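Local coordinates for protein cysteine desulfurase (Fervidobacterium islandicum, PDB 6A6E) that catalyses, as a PLP-dependent cysteine desulfurase of the SufS type, the removal of sulfur from L-cysteine, probably as a persulfide passed on for iron-sulfur cluster assembly, at residues V35-A40 / D411-G416; H65-V68 / A72-A75; N108-S113 / G244-K249; E324-L329 / S344-N349. One frame throughout, in Å; residues are numbered along the deposited sequence.

Contact 1. Residues V35-A40 / D411-G416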
loop_
_atom_site.group_PDB
_atom_site.type_symbol
_atom_site.label_atom_id
_atom_site.label_comp_id
_atom_site.label_asym_id
_atom_site.label_seq_id
_atom_site.Cartn_x
_atom_site.Cartn_y
_atom_site.Cartn_z
ATOM N N VAL A 35 18.973 -20.756 8.345
ATOM C CA VAL A 35 17.962 -21.253 9.232
ATOM C C VAL A 35 17.058 -20.043 9.605
ATOM O O VAL A 35 17.367 -19.286 10.524
ATOM C CB VAL A 35 18.586 -21.926 10.482
ATOM C CG1 VAL A 35 17.504 -22.263 11.477
ATOM C CG2 VAL A 35 19.295 -23.230 10.066
ATOM N N TYR A 36 15.910 -19.917 8.944
ATOM C CA TYR A 36 15.106 -18.668 9.039
ATOM C C TYR A 36 14.082 -18.782 10.132
ATOM O O TYR A 36 13.070 -19.473 9.977
ATOM C CB TYR A 36 14.452 -18.310 7.707
ATOM C CG TYR A 36 13.785 -16.954 7.716
ATOM C CD1 TYR A 36 14.513 -15.801 7.516
ATOM C CD2 TYR A 36 12.446 -16.820 7.998
ATOM C CE1 TYR A 36 13.926 -14.546 7.580
ATOM C CE2 TYR A 36 11.823 -15.561 7.971
ATOM C CZ TYR A 36 12.565 -14.439 7.792
ATOM O OH TYR A 36 11.978 -13.201 7.782
ATOM N N LEU A 37 14.378 -18.126 11.252
ATOM C CA LEU A 37 13.492 -18.117 12.426
ATOM C C LEU A 37 13.025 -16.691 12.831
ATOM O O LEU A 37 12.823 -16.400 14.048
ATOM C CB LEU A 37 14.141 -18.830 13.630
ATOM C CG LEU A 37 14.511 -20.310 13.396
ATOM C CD1 LEU A 37 15.262 -20.831 14.589
ATOM C CD2 LEU A 37 13.282 -21.175 13.186
ATOM N N ASP A 38 12.804 -15.836 11.822
ATOM C CA ASP A 38 12.265 -14.476 12.050
ATOM C C ASP A 38 10.919 -14.309 11.316
ATOM O O ASP A 38 10.571 -13.238 10.816
ATOM C CB ASP A 38 13.238 -13.450 11.537
ATOM C CG ASP A 38 12.948 -12.048 12.079
ATOM O OD1 ASP A 38 12.285 -11.950 13.164
ATOM O OD2 ASP A 38 13.438 -11.092 11.426
ATOM N N ASN A 39 10.156 -15.385 11.328
ATOM C CA ASN A 39 8.857 -15.481 10.632
ATOM C C ASN A 39 7.787 -14.529 11.150
ATOM O O ASN A 39 6.898 -14.149 10.400
ATOM C CB ASN A 39 8.357 -16.929 10.685
ATOM C CG ASN A 39 9.241 -17.817 9.874
ATOM O OD1 ASN A 39 9.259 -17.665 8.654
ATOM N ND2 ASN A 39 10.067 -18.660 10.530
ATOM N N ALA A 40 7.900 -14.175 12.428
ATOM C CA ALA A 40 7.019 -13.269 13.080
ATOM C C ALA A 40 7.182 -11.810 12.618
ATOM O O ALA A 40 6.289 -11.019 12.760
ATOM C CB ALA A 40 7.275 -13.380 14.535
ATOM N N ASP A 411 16.981 -27.503 16.208
ATOM C CA ASP A 411 18.207 -28.102 16.805
ATOM C C ASP A 411 19.446 -27.253 16.515
ATOM O O ASP A 411 20.324 -27.114 17.371
ATOM C CB ASP A 411 18.455 -29.530 16.257
ATOM C CG ASP A 411 17.416 -30.535 16.739
ATOM O OD1 ASP A 411 16.721 -30.263 17.691
ATOM O OD2 ASP A 411 17.295 -31.631 16.178
ATOM N N VAL A 412 19.524 -26.662 15.325
ATOM C CA VAL A 412 20.579 -25.681 15.080
ATOM C C VAL A 412 20.492 -24.466 16.008
ATOM O O VAL A 412 21.537 -23.989 16.507
ATOM C CB VAL A 412 20.672 -25.267 13.597
ATOM C CG1 VAL A 412 21.792 -24.251 13.355
ATOM C CG2 VAL A 412 20.877 -26.500 12.728
ATOM N N LEU A 413 19.267 -23.944 16.245
ATOM C CA LEU A 413 19.098 -22.813 17.143
ATOM C C LEU A 413 19.662 -23.195 18.519
ATOM O O LEU A 413 20.405 -22.426 19.132
ATOM C CB LEU A 413 17.620 -22.403 17.262
ATOM C CG LEU A 413 17.289 -21.462 18.423
ATOM C CD1 LEU A 413 17.972 -20.124 18.212
ATOM C CD2 LEU A 413 15.809 -21.260 18.616
ATOM N N ILE A 414 19.291 -24.372 19.006
ATOM C CA ILE A 414 19.675 -24.848 20.376
ATOM C C ILE A 414 21.209 -24.992 20.468
ATOM O O ILE A 414 21.822 -24.482 21.423
ATOM C CB ILE A 414 18.965 -26.163 20.762
ATOM C CG1 ILE A 414 17.433 -25.968 20.833
ATOM C CG2 ILE A 414 19.438 -26.705 22.117
ATOM C CD1 ILE A 414 16.898 -25.008 21.871
ATOM N N GLU A 415 21.816 -25.618 19.460
ATOM C CA GLU A 415 23.265 -25.773 19.369
ATOM C C GLU A 415 23.923 -24.382 19.417
ATOM O O GLU A 415 24.926 -24.160 20.105
ATOM C CB GLU A 415 23.655 -26.497 18.058
ATOM C CG GLU A 415 25.144 -26.497 17.744
ATOM C CD GLU A 415 25.495 -27.071 16.360
ATOM O OE1 GLU A 415 24.664 -27.791 15.756
ATOM O OE2 GLU A 415 26.621 -26.810 15.863
ATOM N N GLY A 416 23.360 -23.433 18.661
ATOM C CA GLY A 416 23.832 -22.059 18.685
ATOM C C GLY A 416 23.811 -21.409 20.037
ATOM O O GLY A 416 24.798 -20.734 20.433
#
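Leu37 and Leu413 make the closer of two purely apolar touches between the 35-40 segment, which leaves a strand, and the helix 407-423. The methyl CD1 of Leu37 lies 3.9 Å from CB of Leu413 and 4.1 Å from the same residue's CD2, so one methyl rests in the angle between the root and one branch of the opposing leucine. With its CG set opposite the carbonyl carbon (chi1 -59°) and the chain then extended, Leu37 sends CD1 out to the helix. Two residues back along the chain, CG2 of Val35 approaches CG1 of Val412, the residue before Leu413, at 4.3 Å. Tyr36 turns the other way and packs on Leu71 of the second subunit. Val368 on the adjoining strand 368-373 touches Val35, Val412 and Leu413, and so borders both pairs. Behind Leu37 the chain turns: ND2 of Asn39 donates to O of Tyr36 at 3.2 Å, reaching it from above the carbonyl plane on a bent path (137° at the hydrogen), while Asn405 also donates to that oxygen. Asp38, next to Leu37, forms a salt bridge with Arg371 and a hydrogen bond with His69 of the second subunit. The helix thus covers one side of the small-domain sheet of this fold-type I PLP enzyme, where strand 32-36 joins the C-terminal strands. No hydrogen bond or charge pair crosses; the attachment rests on four aliphatic side chains, three of them buried and Val412 partly exposed. Backbone bonds of Val35 and Leu37 to Ala369 and the polar groups of Asp38 and Asn39 supply the directional hold.

Contact 2. Residues H65-V68 / A72-A75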
loop_
_atom_site.group_PDB
_atom_site.type_symbol
_atom_site.label_atom_id
_atom_site.label_comp_id
_atom_site.label_asym_id
_atom_site.label_seq_id
_atom_site.Cartn_x
_atom_site.Cartn_y
_atom_site.Cartn_z
ATOM N N HIS A 65 -11.566 -1.775 -12.863
ATOM C CA HIS A 65 -12.925 -1.167 -12.810
ATOM C C HIS A 65 -13.167 -0.341 -14.116
ATOM O O HIS A 65 -12.219 0.033 -14.796
ATOM C CB HIS A 65 -13.200 -0.313 -11.524
ATOM C CG HIS A 65 -12.823 -0.996 -10.253
ATOM N ND1 HIS A 65 -13.333 -2.228 -9.900
ATOM C CD2 HIS A 65 -11.955 -0.653 -9.263
ATOM C CE1 HIS A 65 -12.794 -2.625 -8.763
ATOM N NE2 HIS A 65 -11.980 -1.676 -8.335
ATOM N N ARG A 66 -14.428 -0.104 -14.462
ATOM C CA ARG A 66 -14.785 0.653 -15.713
ATOM C C ARG A 66 -14.026 0.048 -16.869
ATOM O O ARG A 66 -13.334 0.756 -17.630
ATOM C CB ARG A 66 -14.429 2.173 -15.608
ATOM C CG ARG A 66 -15.348 3.023 -14.715
ATOM C CD ARG A 66 -14.790 4.452 -14.443
ATOM N NE ARG A 66 -13.784 4.503 -13.354
ATOM C CZ ARG A 66 -14.037 4.178 -12.073
ATOM N NH1 ARG A 66 -15.254 3.807 -11.702
ATOM N NH2 ARG A 66 -13.085 4.218 -11.145
ATOM N N ALA A 67 -14.051 -1.269 -16.939
ATOM C CA ALA A 67 -13.103 -1.976 -17.793
ATOM C C ALA A 67 -13.764 -2.136 -19.154
ATOM O O ALA A 67 -14.804 -2.763 -19.235
ATOM C CB ALA A 67 -12.812 -3.350 -17.231
ATOM N N VAL A 68 -13.223 -1.559 -20.204
ATOM C CA VAL A 68 -13.756 -1.874 -21.490
ATOM C C VAL A 68 -12.744 -2.640 -22.329
ATOM O O VAL A 68 -13.074 -3.646 -22.978
ATOM C CB VAL A 68 -14.333 -0.648 -22.165
ATOM C CG1 VAL A 68 -14.771 -0.991 -23.616
ATOM C CG2 VAL A 68 -15.519 -0.175 -21.318
ATOM N N ALA A 72 -7.787 -4.497 -19.208
ATOM C CA ALA A 72 -8.493 -3.987 -18.056
ATOM C C ALA A 72 -9.528 -4.966 -17.563
ATOM O O ALA A 72 -9.702 -5.059 -16.343
ATOM C CB ALA A 72 -9.135 -2.639 -18.313
ATOM N N SER A 73 -10.237 -5.682 -18.462
ATOM C CA SER A 73 -11.175 -6.763 -18.017
ATOM C C SER A 73 -10.487 -7.903 -17.298
ATOM O O SER A 73 -10.973 -8.295 -16.272
ATOM C CB SER A 73 -12.076 -7.397 -19.133
ATOM O OG SER A 73 -12.340 -6.348 -20.025
ATOM N N GLU A 74 -9.398 -8.395 -17.840
ATOM C CA GLU A 74 -8.634 -9.456 -17.244
ATOM C C GLU A 74 -8.188 -9.050 -15.835
ATOM O O GLU A 74 -8.285 -9.849 -14.884
ATOM C CB GLU A 74 -7.424 -9.814 -18.130
ATOM C CG GLU A 74 -7.825 -10.527 -19.423
ATOM C CD GLU A 74 -6.664 -10.837 -20.385
ATOM O OE1 GLU A 74 -5.480 -10.519 -20.119
ATOM O OE2 GLU A 74 -6.934 -11.451 -21.443
ATOM N N ALA A 75 -7.675 -7.822 -15.706
ATOM C CA ALA A 75 -7.085 -7.382 -14.441
ATOM C C ALA A 75 -8.231 -7.233 -13.455
ATOM O O ALA A 75 -8.122 -7.603 -12.315
ATOM C CB ALA A 75 -6.314 -6.093 -14.657
#
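The backbone at Ala67 runs close to the first turn of the helix it precedes, its CA 5.0 Å from that of Ala72, in a short-range loop-to-helix contact where the chain turns into the helix 70-90 of this class-V aminotransferase fold. CB of Ala67 points at the helix and sits 3.9 Å from CB of Ala72; small methyls on both sides allow this close approach. CB of Ala67 also lies 3.7 Å from both O of Ala72 and N of Ser73. That carbonyl oxygen takes a hydrogen bond from Thr76, one turn on, whose hydroxyl is also bonded to N of His65, so a single side chain links the loop to the helix. Val68 turns its side chain from the helix and packs on Ser359 of the second subunit. ND1 of His65 and the backbone N of Arg66 bond a citrate, probably from the crystallisation liquor, and the Arg66 guanidinium forms a salt bridge with Glu264. Arg66 also packs on the S-mercaptocysteine at Cys376 of the second subunit, so the loop adjoins the persulfide-carrying residue across the dimer. Ser73 directs its hydroxyl back to O of His69; OG stays 4.1 Å from CB of Ala67.

Contact 3. Residues N108-S113 / G244-K249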
loop_
_atom_site.group_PDB
_atom_site.type_symbol
_atom_site.label_atom_id
_atom_site.label_comp_id
_atom_site.label_asym_id
_atom_site.label_seq_id
_atom_site.Cartn_x
_atom_site.Cartn_y
_atom_site.Cartn_z
ATOM N N ASN A 108 -5.534 1.907 11.786
ATOM C CA ASN A 108 -5.711 3.361 11.668
ATOM C C ASN A 108 -7.067 3.704 11.024
ATOM O O ASN A 108 -7.721 4.670 11.437
ATOM C CB ASN A 108 -4.562 4.002 10.880
ATOM C CG ASN A 108 -3.321 4.203 11.721
ATOM O OD1 ASN A 108 -3.159 5.267 12.355
ATOM N ND2 ASN A 108 -2.440 3.183 11.774
ATOM N N PHE A 109 -7.458 2.928 10.009
ATOM C CA PHE A 109 -8.716 3.079 9.308
ATOM C C PHE A 109 -9.860 3.006 10.358
ATOM O O PHE A 109 -10.768 3.868 10.398
ATOM C CB PHE A 109 -8.779 1.995 8.251
ATOM C CG PHE A 109 -10.084 1.825 7.522
ATOM C CD1 PHE A 109 -11.314 1.720 8.178
ATOM C CD2 PHE A 109 -10.054 1.582 6.157
ATOM C CE1 PHE A 109 -12.497 1.497 7.481
ATOM C CE2 PHE A 109 -11.233 1.345 5.447
ATOM C CZ PHE A 109 -12.460 1.332 6.122
ATOM N N LEU A 110 -9.798 2.015 11.230
ATOM C CA LEU A 110 -10.880 1.816 12.213
ATOM C C LEU A 110 -10.981 2.967 13.222
ATOM O O LEU A 110 -12.076 3.449 13.465
ATOM C CB LEU A 110 -10.742 0.455 12.899
ATOM C CG LEU A 110 -10.996 -0.682 11.944
ATOM C CD1 LEU A 110 -10.735 -2.025 12.574
ATOM C CD2 LEU A 110 -12.459 -0.639 11.472
ATOM N N VAL A 111 -9.871 3.386 13.806
ATOM C CA VAL A 111 -9.919 4.425 14.809
ATOM C C VAL A 111 -10.528 5.694 14.210
ATOM O O VAL A 111 -11.461 6.288 14.802
ATOM C CB VAL A 111 -8.517 4.863 15.364
ATOM C CG1 VAL A 111 -8.720 5.911 16.453
ATOM C CG2 VAL A 111 -7.743 3.723 15.916
ATOM N N ASN A 112 -9.984 6.115 13.061
ATOM C CA ASN A 112 -10.444 7.299 12.413
ATOM C C ASN A 112 -11.888 7.153 11.928
ATOM O O ASN A 112 -12.688 8.142 12.066
ATOM C CB ASN A 112 -9.552 7.757 11.238
ATOM C CG ASN A 112 -8.235 8.257 11.674
ATOM O OD1 ASN A 112 -8.104 9.437 12.033
ATOM N ND2 ASN A 112 -7.192 7.362 11.636
ATOM N N SER A 113 -12.231 6.037 11.285
ATOM C CA SER A 113 -13.591 5.892 10.803
ATOM C C SER A 113 -14.581 5.783 11.998
ATOM O O SER A 113 -15.653 6.365 11.942
ATOM C CB SER A 113 -13.811 4.708 9.861
ATOM O OG SER A 113 -13.028 4.925 8.645
ATOM N N GLY A 244 -2.736 -5.663 2.635
ATOM C CA GLY A 244 -3.412 -6.203 3.825
ATOM C C GLY A 244 -4.900 -6.377 3.544
ATOM O O GLY A 244 -5.411 -6.033 2.440
ATOM N N VAL A 245 -5.594 -6.845 4.570
ATOM C CA VAL A 245 -7.005 -7.124 4.559
ATOM C C VAL A 245 -7.672 -6.551 5.752
ATOM O O VAL A 245 -7.165 -6.628 6.904
ATOM C CB VAL A 245 -7.278 -8.656 4.544
ATOM C CG1 VAL A 245 -8.778 -8.946 4.702
ATOM C CG2 VAL A 245 -6.783 -9.210 3.244
ATOM N N LEU A 246 -8.836 -5.973 5.502
ATOM C CA LEU A 246 -9.749 -5.590 6.607
ATOM C C LEU A 246 -11.060 -6.259 6.336
ATOM O O LEU A 246 -11.675 -6.054 5.249
ATOM C CB LEU A 246 -9.946 -4.095 6.689
ATOM C CG LEU A 246 -11.117 -3.550 7.531
ATOM C CD1 LEU A 246 -10.765 -3.672 8.948
ATOM C CD2 LEU A 246 -11.219 -2.072 7.278
ATOM N N TYR A 247 -11.501 -7.024 7.324
ATOM C CA TYR A 247 -12.812 -7.679 7.312
ATOM C C TYR A 247 -13.678 -6.879 8.206
ATOM O O TYR A 247 -13.231 -6.503 9.258
ATOM C CB TYR A 247 -12.813 -9.128 7.864
ATOM C CG TYR A 247 -14.208 -9.614 8.329
ATOM C CD1 TYR A 247 -15.217 -10.006 7.419
ATOM C CD2 TYR A 247 -14.546 -9.593 9.671
ATOM C CE1 TYR A 247 -16.474 -10.372 7.880
ATOM C CE2 TYR A 247 -15.806 -9.982 10.141
ATOM C CZ TYR A 247 -16.746 -10.381 9.226
ATOM O OH TYR A 247 -17.959 -10.742 9.712
ATOM N N GLY A 248 -14.911 -6.603 7.807
ATOM C CA GLY A 248 -15.909 -6.126 8.742
ATOM C C GLY A 248 -17.292 -6.654 8.431
ATOM O O GLY A 248 -17.653 -6.853 7.241
ATOM N N LYS A 249 -18.094 -6.829 9.488
ATOM C CA LYS A 249 -19.526 -7.120 9.336
ATOM C C LYS A 249 -20.202 -6.161 8.426
ATOM O O LYS A 249 -20.100 -4.960 8.615
ATOM C CB LYS A 249 -20.253 -7.070 10.689
ATOM C CG LYS A 249 -19.892 -8.229 11.576
ATOM C CD LYS A 249 -20.835 -8.326 12.780
ATOM C CE LYS A 249 -20.508 -9.587 13.570
ATOM N NZ LYS A 249 -20.923 -9.390 14.968
#
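Leu246 points from strand 244-248 toward helix 103-116 and divides its two methyls between Phe109 and Leu110. CD2 of Leu246 stands almost exactly over the middle of the Phe109 ring, 3.6 Å from the centroid and 6° from the ring normal, a CH-pi contact of textbook form in which the methyl is about equally far from all six ring carbons. CD1 of Leu246 meets CD1 of Leu110 at 4.0 Å, methyl to methyl. Differing first torsions help bring both helix residues to Leu246: Phe109 carries CG opposite its backbone N (chi1 171°), whereas Leu110 has CG opposite the carbonyl carbon. Leu246 itself, with chi1 165°, holds CG opposite its backbone N and out toward the helix, where the two methyls part. Beyond this group Phe283 also meets the Phe109 ring; on the next strand Val231 touches Leu246 and Phe229 touches Leu110. On the helix's other side ND2 of Asn112 donates to O of Asn108 at 2.8 Å, while the backbone N of Asn112 reaches that oxygen from the opposite face of its carbonyl plane. With an alanine in place of Phe109, the CD2 methyl of Leu246 would probably lose its aromatic platform and a gap would open between helix and strand. The helix, whose N-terminal residues Thr103 and Thr104 belong to the PLP pocket, thus lies against the large mixed sheet of the cofactor domain. Since all three partners are buried and apolar, the hold depends on shape and on dispersion between methyl and ring face, with no hydrogen bond crossing.

Contact 4. Residues E324-L329 / S344-N349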
loop_
_atom_site.group_PDB
_atom_site.type_symbol
_atom_site.label_atom_id
_atom_site.label_comp_id
_atom_site.label_asym_id
_atom_site.label_seq_id
_atom_site.Cartn_x
_atom_site.Cartn_y
_atom_site.Cartn_z
ATOM N N GLU A 324 9.513 -26.829 24.112
ATOM C CA GLU A 324 10.126 -27.927 24.902
ATOM C C GLU A 324 11.644 -27.809 24.999
ATOM O O GLU A 324 12.200 -27.889 26.076
ATOM C CB GLU A 324 9.767 -29.268 24.267
ATOM C CG GLU A 324 10.329 -30.500 24.949
ATOM C CD GLU A 324 10.204 -31.730 24.062
ATOM O OE1 GLU A 324 11.192 -32.070 23.372
ATOM O OE2 GLU A 324 9.107 -32.316 24.009
ATOM N N LYS A 325 12.313 -27.655 23.857
ATOM C CA LYS A 325 13.735 -27.561 23.844
ATOM C C LYS A 325 14.231 -26.317 24.565
ATOM O O LYS A 325 15.318 -26.362 25.181
ATOM C CB LYS A 325 14.278 -27.599 22.416
ATOM C CG LYS A 325 14.076 -28.926 21.711
ATOM C CD LYS A 325 14.607 -30.082 22.554
ATOM C CE LYS A 325 14.857 -31.287 21.695
ATOM N NZ LYS A 325 14.595 -32.544 22.449
ATOM N N MET A 326 13.470 -25.213 24.486
ATOM C CA MET A 326 13.894 -23.971 25.114
ATOM C C MET A 326 13.760 -24.093 26.605
ATOM O O MET A 326 14.631 -23.637 27.331
ATOM C CB MET A 326 13.153 -22.732 24.625
ATOM C CG MET A 326 13.475 -22.383 23.182
ATOM S SD MET A 326 15.139 -21.799 22.861
ATOM C CE MET A 326 15.045 -20.403 23.939
ATOM N N MET A 327 12.674 -24.695 27.064
ATOM C CA MET A 327 12.453 -24.873 28.490
ATOM C C MET A 327 13.485 -25.791 29.174
ATOM O O MET A 327 13.595 -25.763 30.357
ATOM C CB MET A 327 11.046 -25.406 28.767
ATOM C CG MET A 327 9.920 -24.445 28.428
ATOM S SD MET A 327 10.204 -22.851 29.200
ATOM C CE MET A 327 9.709 -23.210 30.893
ATOM N N GLU A 328 14.231 -26.593 28.431
ATOM C CA GLU A 328 15.216 -27.510 29.009
ATOM C C GLU A 328 16.517 -26.777 29.326
ATOM O O GLU A 328 17.315 -27.308 30.081
ATOM C CB GLU A 328 15.542 -28.653 28.028
ATOM C CG GLU A 328 14.496 -29.758 27.975
ATOM C CD GLU A 328 14.650 -30.743 26.822
ATOM O OE1 GLU A 328 15.695 -30.757 26.117
ATOM O OE2 GLU A 328 13.690 -31.521 26.608
ATOM N N LEU A 329 16.750 -25.606 28.716
ATOM C CA LEU A 329 18.011 -24.878 28.868
ATOM C C LEU A 329 17.972 -24.110 30.165
ATOM O O LEU A 329 17.067 -23.320 30.386
ATOM C CB LEU A 329 18.247 -23.892 27.733
ATOM C CG LEU A 329 18.181 -24.459 26.337
ATOM C CD1 LEU A 329 18.445 -23.371 25.295
ATOM C CD2 LEU A 329 19.142 -25.619 26.179
ATOM N N SER A 344 3.865 -20.562 17.771
ATOM C CA SER A 344 4.562 -19.816 16.695
ATOM C C SER A 344 5.944 -19.333 17.055
ATOM O O SER A 344 6.821 -19.305 16.179
ATOM C CB SER A 344 3.834 -18.517 16.279
ATOM O OG SER A 344 2.683 -18.837 15.662
ATOM N N LEU A 345 6.105 -18.853 18.283
ATOM C CA LEU A 345 7.305 -18.131 18.654
ATOM C C LEU A 345 7.617 -18.151 20.142
ATOM O O LEU A 345 6.717 -18.261 20.972
ATOM C CB LEU A 345 7.143 -16.665 18.211
ATOM C CG LEU A 345 5.985 -15.869 18.844
ATOM C CD1 LEU A 345 6.439 -15.177 20.105
ATOM C CD2 LEU A 345 5.318 -14.861 17.873
ATOM N N VAL A 346 8.912 -17.960 20.438
ATOM C CA VAL A 346 9.434 -17.923 21.773
ATOM C C VAL A 346 10.330 -16.734 21.931
ATOM O O VAL A 346 11.324 -16.616 21.235
ATOM C CB VAL A 346 10.241 -19.220 22.060
ATOM C CG1 VAL A 346 10.840 -19.227 23.492
ATOM C CG2 VAL A 346 9.289 -20.362 21.946
ATOM N N SER A 347 9.955 -15.851 22.834
ATOM C CA SER A 347 10.769 -14.727 23.204
ATOM C C SER A 347 11.514 -15.136 24.485
ATOM O O SER A 347 10.900 -15.752 25.387
ATOM C CB SER A 347 9.917 -13.482 23.449
ATOM O OG SER A 347 9.398 -13.008 22.158
ATOM N N PHE A 348 12.785 -14.756 24.570
ATOM C CA PHE A 348 13.713 -15.278 25.626
ATOM C C PHE A 348 14.963 -14.393 25.731
ATOM O O PHE A 348 15.198 -13.555 24.866
ATOM C CB PHE A 348 14.160 -16.754 25.342
ATOM C CG PHE A 348 15.048 -16.903 24.118
ATOM C CD1 PHE A 348 14.485 -16.998 22.871
ATOM C CD2 PHE A 348 16.428 -16.888 24.209
ATOM C CE1 PHE A 348 15.284 -17.112 21.743
ATOM C CE2 PHE A 348 17.238 -16.969 23.101
ATOM C CZ PHE A 348 16.658 -17.098 21.841
ATOM N N ASN A 349 15.701 -14.557 26.842
ATOM C CA ASN A 349 17.014 -13.965 27.070
ATOM C C ASN A 349 18.024 -15.035 27.558
ATOM O O ASN A 349 17.666 -15.968 28.261
ATOM C CB ASN A 349 16.884 -12.857 28.093
ATOM C CG ASN A 349 16.532 -11.522 27.450
ATOM O OD1 ASN A 349 17.165 -11.149 26.489
ATOM N ND2 ASN A 349 15.494 -10.862 27.931
#
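Met326 carries the helix side of this contact, reaching across to Val346 and Phe348. Along the helix, Glu324 and Lys325 come first and pair with each other at a loose 3.6 Å between OE1 and NZ, facing elsewhere than the strand; the aliphatic part of Lys325 lies on Ile414. Met326 follows and turns inward. CG of Met326 touches CG1 of Val346 at 4.1 Å, the two side chains running past each other in opposite directions. Further out, bends at chi2 (-69°) and chi3 (-59°) curl the chain so that CE of Met326 comes down over the Phe348 ring, 3.6 Å from the centroid and nearest to CG, 3.5 Å away, hence toward the rim on the CB side. SD of Met326 lies higher over the same face, 4.9 Å from the centroid of the Phe348 ring: a Met-aromatic contact led by the methyl. Phe348 sets its CG between the backbone N and the carbonyl carbon (chi1 67°), which turns the ring face to the methionine; the two side chains cross at about a right angle. A serine in place of Phe348 would probably leave the Met326 methyl without its aromatic face and its last torsion less fixed. After Met326, Met327 leans on Ile338 and Val334, and the chain runs on toward strand 332-334. Val332 of that strand touches both Met326 and Phe348, as does Leu417 of helix 407-423. The contact thus lies where helices 308-327 and 407-423 meet over the small sheet, Val346 and Phe348 being set on the strand between 332-334 and 396-400.

Overall arrangement
From the N terminus, contact 1 opens at 35-40 and closes only at 411-416, near the chain's end, so the other three are nested within its loop. Contact 2 closes first, a short turn at the start of helix 70-90; contact 3 then joins helix 103-116 to strand 244-248 of the large sheet, and contact 4 ties 324-329 to 344-349 in the small one. These three follow in series, and none cross. Contacts 1 and 4 adjoin, centres 11 Å apart, Ile414 meeting Lys325, Met326 and Leu329. Contact 3 lies across the chain's centre from both. Contacts 1, 2 and 3 each have a residue at the second subunit, and contact 4 has none.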